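Local structure of insecticidal crystal protein Cry35Ab1 (Bacillus thuringiensis, 4JP0) at residues A[145-156]-A[173-181]; A[213-224]-A[299-310]. The protein acts as one half of a binary insecticidal toxin against western corn rootworm, working with Cry34Ab1 and probably targeting the larval midgut epithelium. One frame throughout, in Å; residues are numbered along the deposited sequence.

Interaction 1: residues A[145-156]-A[173-181]; sequences LPQKPIIDTKLK and PQLMGWTLV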
loop_
_atom_site.group_PDB
_atom_site.type_symbol
_atom_site.label_atom_id
_atom_site.label_comp_id
_atom_site.label_asym_id
_atom_site.label_seq_id
_atom_site.Cartn_x
_atom_site.Cartn_y
_atom_site.Cartn_z
ATOM N N LEU A 145 1.547 11.281 14.543
ATOM C CA LEU A 145 1.229 10.726 13.226
ATOM C C LEU A 145 -0.169 11.084 12.761
ATOM O O LEU A 145 -1.015 11.397 13.567
ATOM C CB LEU A 145 1.405 9.220 13.255
ATOM C CG LEU A 145 2.847 8.765 13.504
ATOM C CD1 LEU A 145 2.997 7.345 13.031
ATOM C CD2 LEU A 145 3.844 9.658 12.765
ATOM N N PRO A 146 -0.397 11.057 11.453
ATOM C CA PRO A 146 -1.733 11.318 10.903
ATOM C C PRO A 146 -2.691 10.292 11.499
ATOM O O PRO A 146 -2.321 9.141 11.645
ATOM C CB PRO A 146 -1.556 11.083 9.390
ATOM C CG PRO A 146 -0.100 11.130 9.124
ATOM C CD PRO A 146 0.607 10.751 10.413
ATOM N N GLN A 147 -3.891 10.739 11.827
ATOM C CA GLN A 147 -4.968 9.989 12.446
ATOM C C GLN A 147 -5.762 9.273 11.340
ATOM O O GLN A 147 -6.063 9.883 10.334
ATOM C CB GLN A 147 -5.873 11.034 13.129
ATOM C CG GLN A 147 -7.142 10.514 13.784
ATOM C CD GLN A 147 -8.183 11.627 14.088
ATOM O OE1 GLN A 147 -7.850 12.827 14.164
ATOM N NE2 GLN A 147 -9.435 11.218 14.277
ATOM N N LYS A 148 -6.019 7.974 11.491
ATOM C CA LYS A 148 -6.790 7.237 10.504
ATOM C C LYS A 148 -8.258 7.701 10.503
ATOM O O LYS A 148 -8.906 7.761 11.541
ATOM C CB LYS A 148 -6.689 5.743 10.825
ATOM C CG LYS A 148 -7.415 4.807 9.873
ATOM C CD LYS A 148 -7.060 3.370 10.272
ATOM C CE LYS A 148 -7.481 2.354 9.245
ATOM N NZ LYS A 148 -6.495 1.201 9.194
ATOM N N PRO A 149 -8.772 8.049 9.340
ATOM C CA PRO A 149 -10.158 8.508 9.202
ATOM C C PRO A 149 -11.154 7.327 9.198
ATOM O O PRO A 149 -10.786 6.158 9.389
ATOM C CB PRO A 149 -10.120 9.242 7.850
ATOM C CG PRO A 149 -9.191 8.392 7.052
ATOM C CD PRO A 149 -8.093 7.942 8.039
ATOM N N ILE A 150 -12.429 7.632 9.031
ATOM C CA ILE A 150 -13.449 6.592 8.965
ATOM C C ILE A 150 -13.347 5.833 7.653
ATOM O O ILE A 150 -13.308 6.433 6.572
ATOM C CB ILE A 150 -14.814 7.261 9.062
ATOM C CG1 ILE A 150 -14.944 7.889 10.456
ATOM C CG2 ILE A 150 -15.930 6.245 8.749
ATOM C CD1 ILE A 150 -15.945 9.055 10.495
ATOM N N ILE A 151 -13.321 4.510 7.735
ATOM C CA ILE A 151 -13.146 3.693 6.544
ATOM C C ILE A 151 -14.450 3.039 6.195
ATOM O O ILE A 151 -15.093 2.476 7.101
ATOM C CB ILE A 151 -12.135 2.587 6.884
ATOM C CG1 ILE A 151 -10.893 3.246 7.478
ATOM C CG2 ILE A 151 -11.739 1.769 5.622
ATOM C CD1 ILE A 151 -10.202 4.100 6.459
ATOM N N ASP A 152 -14.833 3.048 4.911
ATOM C CA ASP A 152 -16.082 2.354 4.533
ATOM C C ASP A 152 -15.845 0.844 4.405
ATOM O O ASP A 152 -14.720 0.424 4.162
ATOM C CB ASP A 152 -16.634 2.863 3.191
ATOM C CG ASP A 152 -17.341 4.197 3.301
ATOM O OD1 ASP A 152 -17.366 4.808 4.405
ATOM O OD2 ASP A 152 -17.922 4.702 2.322
ATOM N N THR A 153 -16.894 0.031 4.520
ATOM C CA THR A 153 -16.746 -1.420 4.348
ATOM C C THR A 153 -17.652 -1.984 3.269
ATOM O O THR A 153 -17.476 -3.135 2.859
ATOM C CB THR A 153 -17.058 -2.176 5.638
ATOM O OG1 THR A 153 -18.422 -1.919 6.006
ATOM C CG2 THR A 153 -16.254 -1.616 6.798
ATOM N N LYS A 154 -18.631 -1.197 2.835
ATOM C CA LYS A 154 -19.570 -1.646 1.800
ATOM C C LYS A 154 -19.665 -0.689 0.615
ATOM O O LYS A 154 -20.053 0.451 0.757
ATOM C CB LYS A 154 -20.948 -1.837 2.404
ATOM C CG LYS A 154 -21.947 -2.476 1.470
ATOM C CD LYS A 154 -23.329 -2.599 2.118
ATOM C CE LYS A 154 -24.216 -1.390 1.776
ATOM N NZ LYS A 154 -25.687 -1.555 2.053
ATOM N N LEU A 155 -19.340 -1.182 -0.567
ATOM C CA LEU A 155 -19.383 -0.349 -1.751
ATOM C C LEU A 155 -20.835 -0.101 -2.140
ATOM O O LEU A 155 -21.634 -1.030 -2.196
ATOM C CB LEU A 155 -18.641 -1.061 -2.888
ATOM C CG LEU A 155 -18.487 -0.326 -4.197
ATOM C CD1 LEU A 155 -17.413 0.757 -4.019
ATOM C CD2 LEU A 155 -18.045 -1.328 -5.255
ATOM N N LYS A 156 -21.188 1.136 -2.401
ATOM C CA LYS A 156 -22.558 1.447 -2.846
ATOM C C LYS A 156 -22.899 0.693 -4.117
ATOM O O LYS A 156 -22.007 0.254 -4.825
ATOM C CB LYS A 156 -22.706 2.938 -3.086
ATOM C CG LYS A 156 -22.654 3.785 -1.787
ATOM C CD LYS A 156 -22.060 5.167 -2.131
ATOM C CE LYS A 156 -22.503 6.279 -1.171
ATOM N NZ LYS A 156 -22.389 5.878 0.256
ATOM N N PRO A 173 -16.297 8.335 -4.867
ATOM C CA PRO A 173 -15.204 7.558 -4.271
ATOM C C PRO A 173 -15.455 7.273 -2.779
ATOM O O PRO A 173 -15.779 8.172 -2.018
ATOM C CB PRO A 173 -13.998 8.477 -4.453
ATOM C CG PRO A 173 -14.380 9.286 -5.652
ATOM C CD PRO A 173 -15.819 9.569 -5.508
ATOM N N GLN A 174 -15.334 6.013 -2.384
ATOM C CA GLN A 174 -15.441 5.630 -0.964
ATOM C C GLN A 174 -14.085 5.129 -0.490
ATOM O O GLN A 174 -13.444 4.341 -1.179
ATOM C CB GLN A 174 -16.440 4.493 -0.801
ATOM C CG GLN A 174 -17.851 4.874 -1.149
ATOM C CD GLN A 174 -18.792 3.671 -1.123
ATOM O OE1 GLN A 174 -19.271 3.233 -2.168
ATOM N NE2 GLN A 174 -19.059 3.146 0.067
ATOM N N LEU A 175 -13.623 5.618 0.659
ATOM C CA LEU A 175 -12.325 5.186 1.175
ATOM C C LEU A 175 -12.484 3.813 1.784
ATOM O O LEU A 175 -13.123 3.686 2.816
ATOM C CB LEU A 175 -11.869 6.143 2.263
ATOM C CG LEU A 175 -10.510 5.795 2.887
ATOM C CD1 LEU A 175 -9.378 5.929 1.872
ATOM C CD2 LEU A 175 -10.301 6.701 4.100
ATOM N N MET A 176 -11.835 2.808 1.182
ATOM C CA MET A 176 -11.984 1.427 1.588
ATOM C C MET A 176 -10.785 0.927 2.347
ATOM O O MET A 176 -10.846 -0.158 2.921
ATOM C CB MET A 176 -12.211 0.524 0.363
ATOM C CG MET A 176 -13.371 0.962 -0.508
ATOM S SD MET A 176 -14.963 0.805 0.365
ATOM C CE MET A 176 -15.137 -1.025 0.218
ATOM N N GLY A 177 -9.682 1.684 2.324
ATOM C CA GLY A 177 -8.460 1.266 3.030
ATOM C C GLY A 177 -7.503 2.442 3.172
ATOM O O GLY A 177 -7.495 3.327 2.316
ATOM N N TRP A 178 -6.696 2.445 4.236
ATOM C CA TRP A 178 -5.808 3.558 4.535
ATOM C C TRP A 178 -4.690 2.974 5.382
ATOM O O TRP A 178 -4.942 2.180 6.297
ATOM C CB TRP A 178 -6.613 4.593 5.330
ATOM C CG TRP A 178 -6.025 5.896 5.744
ATOM C CD1 TRP A 178 -6.316 7.119 5.218
ATOM C CD2 TRP A 178 -5.167 6.146 6.881
ATOM N NE1 TRP A 178 -5.659 8.111 5.913
ATOM C CE2 TRP A 178 -4.939 7.546 6.932
ATOM C CE3 TRP A 178 -4.535 5.326 7.824
ATOM C CZ2 TRP A 178 -4.148 8.145 7.909
ATOM C CZ3 TRP A 178 -3.742 5.916 8.805
ATOM C CH2 TRP A 178 -3.543 7.305 8.835
ATOM N N THR A 179 -3.455 3.327 5.080
ATOM C CA THR A 179 -2.356 2.741 5.851
ATOM C C THR A 179 -1.139 3.650 5.754
ATOM O O THR A 179 -1.041 4.440 4.843
ATOM C CB THR A 179 -2.078 1.309 5.369
ATOM O OG1 THR A 179 -1.180 0.628 6.264
ATOM C CG2 THR A 179 -1.382 1.305 4.003
ATOM N N LEU A 180 -0.255 3.564 6.740
ATOM C CA LEU A 180 0.911 4.448 6.797
ATOM C C LEU A 180 2.142 3.723 6.264
ATOM O O LEU A 180 2.437 2.578 6.675
ATOM C CB LEU A 180 1.173 4.849 8.235
ATOM C CG LEU A 180 0.094 5.760 8.816
ATOM C CD1 LEU A 180 0.441 6.161 10.246
ATOM C CD2 LEU A 180 -0.033 6.981 7.956
ATOM N N VAL A 181 2.860 4.377 5.360
ATOM C CA VAL A 181 4.020 3.738 4.749
ATOM C C VAL A 181 5.297 4.462 5.109
ATOM O O VAL A 181 5.425 5.645 4.877
ATOM C CB VAL A 181 3.868 3.685 3.198
ATOM C CG1 VAL A 181 5.129 3.077 2.503
ATOM C CG2 VAL A 181 2.603 2.908 2.850
HETATM O O HOH W 1 -7.774 0.356 6.373
HETATM O O HOH W 2 -12.911 -1.332 3.578
#
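K148 and P149 lie over one face of the W178 indole and share it between them. K148 CA sits 3.6 Å from the centroid of the six-membered ring and 10° off its normal, while P149 CD lies 3.3 Å from the centroid of the five-membered ring; both satisfy CH-pi geometry. The indole reaches them because its CG is anti to the backbone N (chi1 -177°), and P146 O meets the rim of the ring near its plane. The aliphatic chain of K148 slides past the ring in the opposite sense, and its NZ makes weak bonds to W178 O and to a water also held by W178 N. Beside the indole, L175 CD2 sits in the notch between P149 CG and I151 CD1, the latter 3.5 Å away; I151 CD1 also rests on W178 CB.

Toward K156 the packing turns polar. D152 N bonds L175 O at 2.8 Å, and a water donates to both D152 O and M176 O. The Q174 side chain, extended beyond CG, is gripped by three bonds: NE2 gives to D152 OD2, on the anti side of the carboxylate, and to K154 O, while OE1 takes K156 N at 2.9 Å in an almost straight bond (178°) on a lone pair. These fix the rotation of the amide. The bent M176 chain brings SD to 3.9 Å from D152 CB.

The loop 145-156 thus runs roughly antiparallel to 174-182, one of the two outermost strands of a four-stranded sheet, over the face carrying Q174, W178 and L180, with L155 on W211 and P146 on Y323. Strand 202-221 pairs beside 174-182, M176 and G177 facing K207 in a classic beta bulge. On the opposite face T179 meets L275 and L279 of helix 272-279.

Interaction 2: residues A[213-224]-A[299-310]; sequences RAVGSNVALRPH and IDNPTDQSMNSI
The H224 imidazole lies over a backbone carbonyl: T303 O is 3.4 Å above the ring plane, over its centre. H224 has backbone angles in the left-handed region, and its chi1 of -64° swings the ring back over 302-304, where NE2 comes within 3.6 Å of D304 CB. The N-H of the same histidine makes a weak bond to T303 O.

Next to this, N301 organises the turn. Its OD1 accepts from T303 OG1 on a lone pair at 2.7 Å and from T303 N above the carbonyl plane, an Asx turn. Its ND2 gives to Q305 O within the amide plane and to R222 O, the second bond 2.9 Å long and bent to 143°. The amide is thereby fixed in rotation.

Along the strands from the turn, 219-221 pairs antiparallel with 307-310 through four backbone bonds, two each at V219-S309 and L221-M307, with A220-N308 the non-hydrogen-bonded pair between. On the face carrying L221 and M307, the two side chains run side by side, L221 CD1 to M307 CE a tight 3.5 Å. L221 CD2 touches I299 CG2 at 3.8 Å, bridging to strand 299-301.

Chemically, the contact divides into a regular strand pair with an apolar patch and a turn in which the N301 amide, with four polar partners, probably sets the shape; that amide ties 299-305 to the chain leaving strand 219-221.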
loop_
_atom_site.group_PDB
_atom_site.type_symbol
_atom_site.label_atom_id
_atom_site.label_comp_id
_atom_site.label_asym_id
_atom_site.label_seq_id
_atom_site.Cartn_x
_atom_site.Cartn_y
_atom_site.Cartn_z
ATOM N N ARG A 213 -18.992 4.269 -15.476
ATOM C CA ARG A 213 -19.454 3.768 -16.762
ATOM C C ARG A 213 -18.300 3.145 -17.533
ATOM O O ARG A 213 -17.213 3.687 -17.552
ATOM C CB ARG A 213 -20.042 4.954 -17.551
ATOM C CG ARG A 213 -20.150 4.775 -19.057
ATOM C CD ARG A 213 -20.622 6.045 -19.792
ATOM N NE ARG A 213 -20.115 6.097 -21.164
ATOM C CZ ARG A 213 -20.651 6.831 -22.138
ATOM N NH1 ARG A 213 -21.730 7.574 -21.896
ATOM N NH2 ARG A 213 -20.114 6.820 -23.356
ATOM N N ALA A 214 -18.523 1.987 -18.142
ATOM C CA ALA A 214 -17.488 1.365 -18.957
ATOM C C ALA A 214 -17.528 1.971 -20.353
ATOM O O ALA A 214 -18.575 1.973 -21.009
ATOM C CB ALA A 214 -17.717 -0.099 -19.043
ATOM N N VAL A 215 -16.388 2.470 -20.803
ATOM C CA VAL A 215 -16.278 3.074 -22.111
ATOM C C VAL A 215 -16.609 1.998 -23.170
ATOM O O VAL A 215 -16.044 0.882 -23.160
ATOM C CB VAL A 215 -14.866 3.690 -22.335
ATOM C CG1 VAL A 215 -14.806 4.418 -23.683
ATOM C CG2 VAL A 215 -14.456 4.642 -21.171
ATOM N N GLY A 216 -17.556 2.324 -24.039
ATOM C CA GLY A 216 -18.001 1.460 -25.128
ATOM C C GLY A 216 -19.273 0.673 -24.808
ATOM O O GLY A 216 -19.896 0.062 -25.703
ATOM N N SER A 217 -19.692 0.706 -23.541
ATOM C CA SER A 217 -20.800 -0.127 -23.088
ATOM C C SER A 217 -22.216 0.429 -23.315
ATOM O O SER A 217 -23.189 -0.263 -23.037
ATOM C CB SER A 217 -20.622 -0.468 -21.591
ATOM O OG SER A 217 -20.964 0.647 -20.778
ATOM N N ASN A 218 -22.354 1.675 -23.746
ATOM C CA ASN A 218 -23.700 2.209 -23.957
ATOM C C ASN A 218 -24.170 1.688 -25.305
ATOM O O ASN A 218 -23.593 1.981 -26.358
ATOM C CB ASN A 218 -23.758 3.742 -23.817
ATOM C CG ASN A 218 -25.202 4.308 -23.788
ATOM O OD1 ASN A 218 -26.172 3.652 -23.335
ATOM N ND2 ASN A 218 -25.342 5.549 -24.275
ATOM N N VAL A 219 -25.212 0.877 -25.263
ATOM C CA VAL A 219 -25.683 0.203 -26.463
ATOM C C VAL A 219 -27.167 0.419 -26.632
ATOM O O VAL A 219 -27.904 0.402 -25.657
ATOM C CB VAL A 219 -25.459 -1.290 -26.335
ATOM C CG1 VAL A 219 -25.942 -2.005 -27.592
ATOM C CG2 VAL A 219 -23.970 -1.587 -26.096
ATOM N N ALA A 220 -27.590 0.670 -27.866
ATOM C CA ALA A 220 -29.008 0.834 -28.201
ATOM C C ALA A 220 -29.453 -0.371 -29.000
ATOM O O ALA A 220 -28.829 -0.707 -30.011
ATOM C CB ALA A 220 -29.217 2.091 -29.010
ATOM N N LEU A 221 -30.526 -1.012 -28.557
ATOM C CA LEU A 221 -31.054 -2.174 -29.246
ATOM C C LEU A 221 -32.461 -1.977 -29.768
ATOM O O LEU A 221 -33.330 -1.424 -29.084
ATOM C CB LEU A 221 -31.051 -3.412 -28.340
ATOM C CG LEU A 221 -29.664 -3.915 -27.944
ATOM C CD1 LEU A 221 -29.223 -3.249 -26.673
ATOM C CD2 LEU A 221 -29.667 -5.411 -27.793
ATOM N N ARG A 222 -32.696 -2.476 -30.970
ATOM C CA ARG A 222 -34.041 -2.484 -31.507
ATOM C C ARG A 222 -34.744 -3.754 -31.007
ATOM O O ARG A 222 -34.120 -4.598 -30.375
ATOM C CB ARG A 222 -33.990 -2.448 -33.044
ATOM C CG ARG A 222 -33.138 -1.281 -33.554
ATOM C CD ARG A 222 -33.486 -0.816 -34.971
ATOM N NE ARG A 222 -33.306 -1.854 -35.971
ATOM C CZ ARG A 222 -33.527 -1.645 -37.270
ATOM N NH1 ARG A 222 -33.897 -0.449 -37.668
ATOM N NH2 ARG A 222 -33.388 -2.605 -38.166
ATOM N N PRO A 223 -36.040 -3.885 -31.264
ATOM C CA PRO A 223 -36.755 -5.105 -30.879
ATOM C C PRO A 223 -36.142 -6.365 -31.472
ATOM O O PRO A 223 -35.695 -6.396 -32.632
ATOM C CB PRO A 223 -38.170 -4.889 -31.457
ATOM C CG PRO A 223 -38.324 -3.414 -31.527
ATOM C CD PRO A 223 -36.931 -2.884 -31.886
ATOM N N HIS A 224 -36.093 -7.402 -30.640
ATOM C CA HIS A 224 -35.758 -8.756 -31.078
ATOM C C HIS A 224 -34.389 -8.871 -31.726
ATOM O O HIS A 224 -34.249 -9.404 -32.814
ATOM C CB HIS A 224 -36.856 -9.309 -32.018
ATOM C CG HIS A 224 -38.200 -9.466 -31.360
ATOM N ND1 HIS A 224 -38.417 -10.313 -30.292
ATOM C CD2 HIS A 224 -39.391 -8.868 -31.611
ATOM C CE1 HIS A 224 -39.686 -10.238 -29.922
ATOM N NE2 HIS A 224 -40.298 -9.370 -30.707
ATOM N N ILE A 299 -25.374 -8.216 -25.789
ATOM C CA ILE A 299 -26.638 -7.877 -25.143
ATOM C C ILE A 299 -27.740 -8.476 -25.977
ATOM O O ILE A 299 -27.765 -8.314 -27.202
ATOM C CB ILE A 299 -26.933 -6.365 -25.087
ATOM C CG1 ILE A 299 -25.816 -5.575 -24.438
ATOM C CG2 ILE A 299 -28.263 -6.133 -24.359
ATOM C CD1 ILE A 299 -25.418 -6.052 -23.046
ATOM N N ASP A 300 -28.664 -9.145 -25.317
ATOM C CA ASP A 300 -29.793 -9.753 -25.999
ATOM C C ASP A 300 -31.048 -8.979 -25.605
ATOM O O ASP A 300 -31.205 -8.648 -24.441
ATOM C CB ASP A 300 -29.914 -11.203 -25.524
ATOM C CG ASP A 300 -30.609 -12.103 -26.520
ATOM O OD1 ASP A 300 -31.565 -11.657 -27.201
ATOM O OD2 ASP A 300 -30.263 -13.297 -26.680
ATOM N N ASN A 301 -31.883 -8.628 -26.590
ATOM C CA ASN A 301 -33.192 -8.010 -26.358
ATOM C C ASN A 301 -34.294 -8.797 -27.066
ATOM O O ASN A 301 -34.672 -8.495 -28.214
ATOM C CB ASN A 301 -33.258 -6.568 -26.833
ATOM C CG ASN A 301 -34.670 -6.026 -26.769
ATOM O OD1 ASN A 301 -35.438 -6.415 -25.901
ATOM N ND2 ASN A 301 -35.024 -5.146 -27.687
ATOM N N PRO A 302 -34.842 -9.775 -26.358
ATOM C CA PRO A 302 -35.839 -10.679 -26.925
ATOM C C PRO A 302 -37.240 -10.139 -26.833
ATOM O O PRO A 302 -38.174 -10.931 -26.830
ATOM C CB PRO A 302 -35.749 -11.915 -26.017
ATOM C CG PRO A 302 -34.976 -11.509 -24.815
ATOM C CD PRO A 302 -34.568 -10.063 -24.942
ATOM N N THR A 303 -37.410 -8.830 -26.743
ATOM C CA THR A 303 -38.752 -8.299 -26.578
ATOM C C THR A 303 -39.153 -7.504 -27.811
ATOM O O THR A 303 -38.325 -7.204 -28.655
ATOM C CB THR A 303 -38.796 -7.362 -25.381
ATOM O OG1 THR A 303 -38.151 -6.135 -25.739
ATOM C CG2 THR A 303 -37.932 -7.902 -24.228
ATOM N N ASP A 304 -40.407 -7.103 -27.896
ATOM C CA ASP A 304 -40.911 -6.337 -29.025
ATOM C C ASP A 304 -40.777 -4.826 -28.854
ATOM O O ASP A 304 -41.287 -4.076 -29.630
ATOM C CB ASP A 304 -42.358 -6.805 -29.348
ATOM C CG ASP A 304 -43.040 -6.026 -30.480
ATOM O OD1 ASP A 304 -43.318 -4.878 -30.320
ATOM O OD2 ASP A 304 -43.409 -6.580 -31.503
ATOM N N GLN A 305 -40.051 -4.389 -27.836
ATOM C CA GLN A 305 -39.791 -2.960 -27.633
ATOM C C GLN A 305 -38.287 -2.678 -27.728
ATOM O O GLN A 305 -37.456 -3.572 -27.576
ATOM C CB GLN A 305 -40.254 -2.482 -26.245
ATOM C CG GLN A 305 -41.764 -2.452 -25.999
ATOM C CD GLN A 305 -42.360 -3.828 -25.687
ATOM O OE1 GLN A 305 -41.875 -4.543 -24.792
ATOM N NE2 GLN A 305 -43.411 -4.191 -26.412
ATOM N N SER A 306 -37.932 -1.422 -27.921
ATOM C CA SER A 306 -36.518 -1.078 -27.995
ATOM C C SER A 306 -35.932 -1.058 -26.596
ATOM O O SER A 306 -36.676 -1.013 -25.630
ATOM C CB SER A 306 -36.332 0.285 -28.657
ATOM O OG SER A 306 -36.407 1.328 -27.698
ATOM N N MET A 307 -34.605 -1.061 -26.485
ATOM C CA MET A 307 -33.986 -1.065 -25.179
ATOM C C MET A 307 -32.618 -0.417 -25.239
ATOM O O MET A 307 -31.977 -0.416 -26.291
ATOM C CB MET A 307 -33.881 -2.501 -24.724
ATOM C CG MET A 307 -32.952 -2.778 -23.586
ATOM S SD MET A 307 -32.746 -4.571 -23.521
ATOM C CE MET A 307 -31.621 -4.805 -24.674
ATOM N N ASN A 308 -32.189 0.149 -24.108
ATOM C CA ASN A 308 -30.874 0.759 -23.973
ATOM C C ASN A 308 -30.148 0.046 -22.839
ATOM O O ASN A 308 -30.773 -0.360 -21.857
ATOM C CB ASN A 308 -30.996 2.271 -23.689
ATOM C CG ASN A 308 -31.893 3.017 -24.736
ATOM O OD1 ASN A 308 -32.772 3.822 -24.374
ATOM N ND2 ASN A 308 -31.678 2.735 -26.021
ATOM N N SER A 309 -28.827 -0.103 -22.965
ATOM C CA SER A 309 -28.041 -0.768 -21.926
ATOM C C SER A 309 -26.780 0.026 -21.695
ATOM O O SER A 309 -26.336 0.760 -22.575
ATOM C CB SER A 309 -27.661 -2.173 -22.392
ATOM O OG SER A 309 -26.952 -2.903 -21.392
ATOM N N ILE A 310 -26.231 -0.092 -20.500
ATOM C CA ILE A 310 -24.956 0.502 -20.198
ATOM C C ILE A 310 -24.331 -0.367 -19.125
ATOM O O ILE A 310 -25.031 -1.019 -18.354
ATOM C CB ILE A 310 -25.113 1.959 -19.716
ATOM C CG1 ILE A 310 -23.737 2.650 -19.640
ATOM C CG2 ILE A 310 -25.804 1.995 -18.388
ATOM C CD1 ILE A 310 -23.782 4.154 -19.547
HETATM O O HOH W 3 -24.298 -2.575 -21.941
#

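Overall arrangement
Interactions 1 and 2 come in series along the chain, the first closing before the second opens, with centres 37 Å apart and nearest atoms about 12 Å apart. They do not touch, yet both reach one antiparallel sheet ordered 174-182, 202-221, 307-323, 327-346. Interaction 1 lays a loop that follows strand 135-142 over one face of an outer strand, 174-182; interaction 2 joins the two inner strands at a remote end, 39 Å from the chain centre, and reaches the separate pair 225-234 with 292-301. Strand 202-221 connects the two sites, pairing with 174-182 and later with 307-323, so the elongated sheet of this toxin_10 family protein spans the distance between them.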